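Local coordinates for uncharacterized protein YLR021W (PDB 2Z5B), which pairs with a partner chaperone, POC4, as a heterodimer that binds 20S proteasome precursors and facilitates formation of the alpha-ring, at residues E23-Y28 with R43-M48. Residues are numbered along the deposited sequence; the frame is centred on the assembly and turned at random.
Sequences ENKELY and RLNGEM
Tyr28 and Arg43 face each other as an antiparallel hydrogen-bonded pair, and their backbones exchange two bonds: Tyr28 N gives to Arg43 O at 2.9 Å, and Arg43 N gives to Tyr28 O at 2.7 Å. This is the open end of the hairpin made by strands 26-33 and 38-44, and it illustrates how the ends of two neighbouring strands settle their polar groups where one of them turns off. Leu27 and Leu44 form the next, non-hydrogen-bonded pair. Beyond it the later strand leaves through a type I' turn, Leu44 to Glu47, yet Asn45 N still reaches Glu26 O, 2.9 Å away and nearly straight at 168°. That carbonyl also accepts a bond from a water, which in turn takes the N-H of Gly46 (Gly46 N to water 2.7 Å), while Leu44 and Glu47 exchange backbone bonds in both directions across the turn.

Arg43 swings CG beside its own N (chi1 -65°) and then runs extended, bringing NH1 to Gly46 O at 2.9 Å, a bent bond tilted from the guanidinium plane. NH1 also meets Pro40 O of the YPL144W chain, while NE is held by Gln41. Over on the Leu27 face, Leu44 CD1 presses on Lys25 CB at a tight 3.4 Å, and Leu27 turns to Phe168 and Val169 of helix 162-176. Glu26 OE1 accepts from Leu5 N of the YPL144W chain, and Tyr28 OH bonds Glu5 on strand 3-9. The chemistry thus implies two tasks for this pair of strand ends: backbone bonds and a water hold the strands together at the hairpin's open end, while Glu26 and Arg43 carry polar bonds into the heterodimer interface.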
ATOM      1  N   GLU B  23      -0.911   0.728 -27.781  1.00 57.37           N
ATOM      2  CA  GLU B  23      -0.498  -0.202 -26.731  1.00 57.39           C
ATOM      3  C   GLU B  23      -1.011   0.255 -25.366  1.00 56.76           C
ATOM      4  O   GLU B  23      -0.524   1.243 -24.795  1.00 57.16           O
ATOM      5  CB  GLU B  23       1.029  -0.380 -26.721  1.00 57.78           C
ATOM      6  CG  GLU B  23       1.604  -1.039 -27.983  1.00 58.78           C
ATOM      7  CD  GLU B  23       1.370  -2.552 -28.051  1.00 60.30           C
ATOM      8  OE1 GLU B  23       0.218  -3.008 -27.867  1.00 60.78           O
ATOM      9  OE2 GLU B  23       2.347  -3.288 -28.318  1.00 60.85           O
ATOM     10  N   ASN B  24      -2.012  -0.462 -24.862  1.00 55.74           N
ATOM     11  CA  ASN B  24      -2.656  -0.102 -23.604  1.00 54.56           C
ATOM     12  C   ASN B  24      -1.889  -0.606 -22.384  1.00 53.12           C
ATOM     13  O   ASN B  24      -1.601  -1.798 -22.257  1.00 53.32           O
ATOM     14  CB  ASN B  24      -4.117  -0.564 -23.586  1.00 55.03           C
ATOM     15  CG  ASN B  24      -5.073   0.473 -24.185  1.00 56.77           C
ATOM     16  OD1 ASN B  24      -6.257   0.506 -23.838  1.00 58.48           O
ATOM     17  ND2 ASN B  24      -4.559   1.325 -25.079  1.00 57.77           N
ATOM     18  N   LYS B  25      -1.530   0.332 -21.515  1.00 51.21           N
ATOM     19  CA  LYS B  25      -0.790   0.053 -20.291  1.00 49.08           C
ATOM     20  C   LYS B  25      -1.709  -0.592 -19.252  1.00 47.12           C
ATOM     21  O   LYS B  25      -2.853  -0.178 -19.097  1.00 46.73           O
ATOM     22  CB  LYS B  25      -0.204   1.362 -19.755  1.00 49.55           C
ATOM     23  CG  LYS B  25       0.926   1.951 -20.601  1.00 50.76           C
ATOM     24  CD  LYS B  25       1.036   3.469 -20.435  1.00 52.99           C
ATOM     25  CE  LYS B  25       0.472   4.237 -21.641  1.00 54.22           C
ATOM     26  NZ  LYS B  25      -1.028   4.192 -21.768  1.00 55.03           N
ATOM     27  N   GLU B  26      -1.210  -1.602 -18.543  1.00 44.87           N
ATOM     28  CA  GLU B  26      -2.008  -2.297 -17.537  1.00 42.76           C
ATOM     29  C   GLU B  26      -2.141  -1.438 -16.279  1.00 41.12           C
ATOM     30  O   GLU B  26      -1.141  -0.943 -15.749  1.00 41.08           O
ATOM     31  CB  GLU B  26      -1.388  -3.655 -17.177  1.00 43.07           C
ATOM     32  CG  GLU B  26      -1.323  -4.672 -18.327  1.00 42.89           C
ATOM     33  CD  GLU B  26      -0.743  -6.002 -17.896  1.00 43.55           C
ATOM     34  OE1 GLU B  26      -0.385  -6.138 -16.702  1.00 44.44           O
ATOM     35  OE2 GLU B  26      -0.643  -6.919 -18.746  1.00 44.36           O
ATOM     36  N   LEU B  27      -3.371  -1.250 -15.813  1.00 39.09           N
ATOM     37  CA  LEU B  27      -3.598  -0.568 -14.540  1.00 37.64           C
ATOM     38  C   LEU B  27      -4.051  -1.597 -13.526  1.00 35.83           C
ATOM     39  O   LEU B  27      -5.010  -2.337 -13.768  1.00 35.80           O
ATOM     40  CB  LEU B  27      -4.627   0.571 -14.652  1.00 37.60           C
ATOM     41  CG  LEU B  27      -4.762   1.471 -13.406  1.00 38.80           C
ATOM     42  CD1 LEU B  27      -3.604   2.454 -13.311  1.00 40.11           C
ATOM     43  CD2 LEU B  27      -6.095   2.224 -13.353  1.00 38.44           C
ATOM     44  N   TYR B  28      -3.338  -1.659 -12.406  1.00 34.49           N
ATOM     45  CA  TYR B  28      -3.647  -2.616 -11.339  1.00 32.55           C
ATOM     46  C   TYR B  28      -3.846  -1.910 -10.011  1.00 31.29           C
ATOM     47  O   TYR B  28      -2.985  -1.152  -9.553  1.00 30.25           O
ATOM     48  CB  TYR B  28      -2.564  -3.685 -11.207  1.00 33.25           C
ATOM     49  CG  TYR B  28      -2.852  -4.675 -10.094  1.00 33.45           C
ATOM     50  CD1 TYR B  28      -3.837  -5.659 -10.245  1.00 33.71           C
ATOM     51  CD2 TYR B  28      -2.152  -4.615  -8.884  1.00 33.26           C
ATOM     52  CE1 TYR B  28      -4.112  -6.561  -9.211  1.00 31.72           C
ATOM     53  CE2 TYR B  28      -2.419  -5.505  -7.859  1.00 32.79           C
ATOM     54  CZ  TYR B  28      -3.405  -6.466  -8.029  1.00 33.81           C
ATOM     55  OH  TYR B  28      -3.676  -7.345  -7.014  1.00 33.99           O
ATOM     56  N   ARG B  43      -0.840   0.564  -9.543  1.00 28.87           N
ATOM     57  CA  ARG B  43       0.334   0.249 -10.329  1.00 29.68           C
ATOM     58  C   ARG B  43       0.104   0.396 -11.830  1.00 31.22           C
ATOM     59  O   ARG B  43      -0.939   0.011 -12.345  1.00 31.89           O
ATOM     60  CB  ARG B  43       0.790  -1.176 -10.036  1.00 29.23           C
ATOM     61  CG  ARG B  43       1.279  -1.384  -8.609  1.00 27.55           C
ATOM     62  CD  ARG B  43       1.893  -2.745  -8.521  1.00 27.15           C
ATOM     63  NE  ARG B  43       2.307  -3.109  -7.165  1.00 27.05           N
ATOM     64  CZ  ARG B  43       3.377  -3.847  -6.901  1.00 27.85           C
ATOM     65  NH1 ARG B  43       4.178  -4.229  -7.901  1.00 27.10           N
ATOM     66  NH2 ARG B  43       3.675  -4.167  -5.634  1.00 24.51           N
ATOM     67  N   LEU B  44       1.121   0.908 -12.519  1.00 32.80           N
ATOM     68  CA  LEU B  44       1.094   1.061 -13.972  1.00 34.03           C
ATOM     69  C   LEU B  44       2.146   0.140 -14.540  1.00 34.87           C
ATOM     70  O   LEU B  44       3.336   0.315 -14.266  1.00 35.46           O
ATOM     71  CB  LEU B  44       1.383   2.510 -14.389  1.00 33.87           C
ATOM     72  CG  LEU B  44       1.333   2.827 -15.902  1.00 34.39           C
ATOM     73  CD1 LEU B  44       0.046   2.334 -16.524  1.00 34.87           C
ATOM     74  CD2 LEU B  44       1.502   4.313 -16.150  1.00 34.25           C
ATOM     75  N   ASN B  45       1.696  -0.845 -15.316  1.00 35.73           N
ATOM     76  CA  ASN B  45       2.557  -1.937 -15.783  1.00 36.81           C
ATOM     77  C   ASN B  45       3.365  -2.569 -14.634  1.00 36.51           C
ATOM     78  O   ASN B  45       4.534  -2.895 -14.794  1.00 35.48           O
ATOM     79  CB  ASN B  45       3.478  -1.471 -16.925  1.00 37.61           C
ATOM     80  CG  ASN B  45       2.730  -1.273 -18.256  1.00 39.02           C
ATOM     81  OD1 ASN B  45       3.230  -0.605 -19.164  1.00 42.88           O
ATOM     82  ND2 ASN B  45       1.552  -1.857 -18.375  1.00 37.98           N
ATOM     83  N   GLY B  46       2.718  -2.733 -13.477  1.00 36.70           N
ATOM     84  CA  GLY B  46       3.353  -3.363 -12.300  1.00 36.25           C
ATOM     85  C   GLY B  46       4.222  -2.411 -11.496  1.00 36.62           C
ATOM     86  O   GLY B  46       4.688  -2.738 -10.385  1.00 35.45           O
ATOM     87  N   GLU B  47       4.454  -1.225 -12.052  1.00 36.73           N
ATOM     88  CA  GLU B  47       5.360  -0.270 -11.420  1.00 37.29           C
ATOM     89  C   GLU B  47       4.661   0.609 -10.402  1.00 36.77           C
ATOM     90  O   GLU B  47       3.476   0.907 -10.526  1.00 36.86           O
ATOM     91  CB  GLU B  47       6.095   0.585 -12.465  1.00 36.78           C
ATOM     92  CG  GLU B  47       6.932  -0.248 -13.406  1.00 38.16           C
ATOM     93  CD  GLU B  47       7.682   0.574 -14.449  1.00 40.33           C
ATOM     94  OE1 GLU B  47       7.732   1.821 -14.318  1.00 43.27           O
ATOM     95  OE2 GLU B  47       8.232  -0.052 -15.393  1.00 45.29           O
ATOM     96  N   MET B  48       5.436   1.042  -9.415  1.00 36.08           N
ATOM     97  CA  MET B  48       4.950   1.794  -8.277  1.00 36.37           C
ATOM     98  C   MET B  48       6.179   2.462  -7.668  1.00 37.04           C
ATOM     99  O   MET B  48       7.122   1.767  -7.283  1.00 37.40           O
ATOM    100  CB  MET B  48       4.325   0.823  -7.274  1.00 36.33           C
ATOM    101  CG  MET B  48       3.634   1.448  -6.114  1.00 36.77           C
ATOM    102  SD  MET B  48       2.476   0.257  -5.446  1.00 34.01           S
ATOM    103  CE  MET B  48       3.503  -0.709  -4.339  1.00 32.86           C
TER
HETATM  104  O   HOH W   1      -0.020  -2.684 -13.382  1.00 33.23           O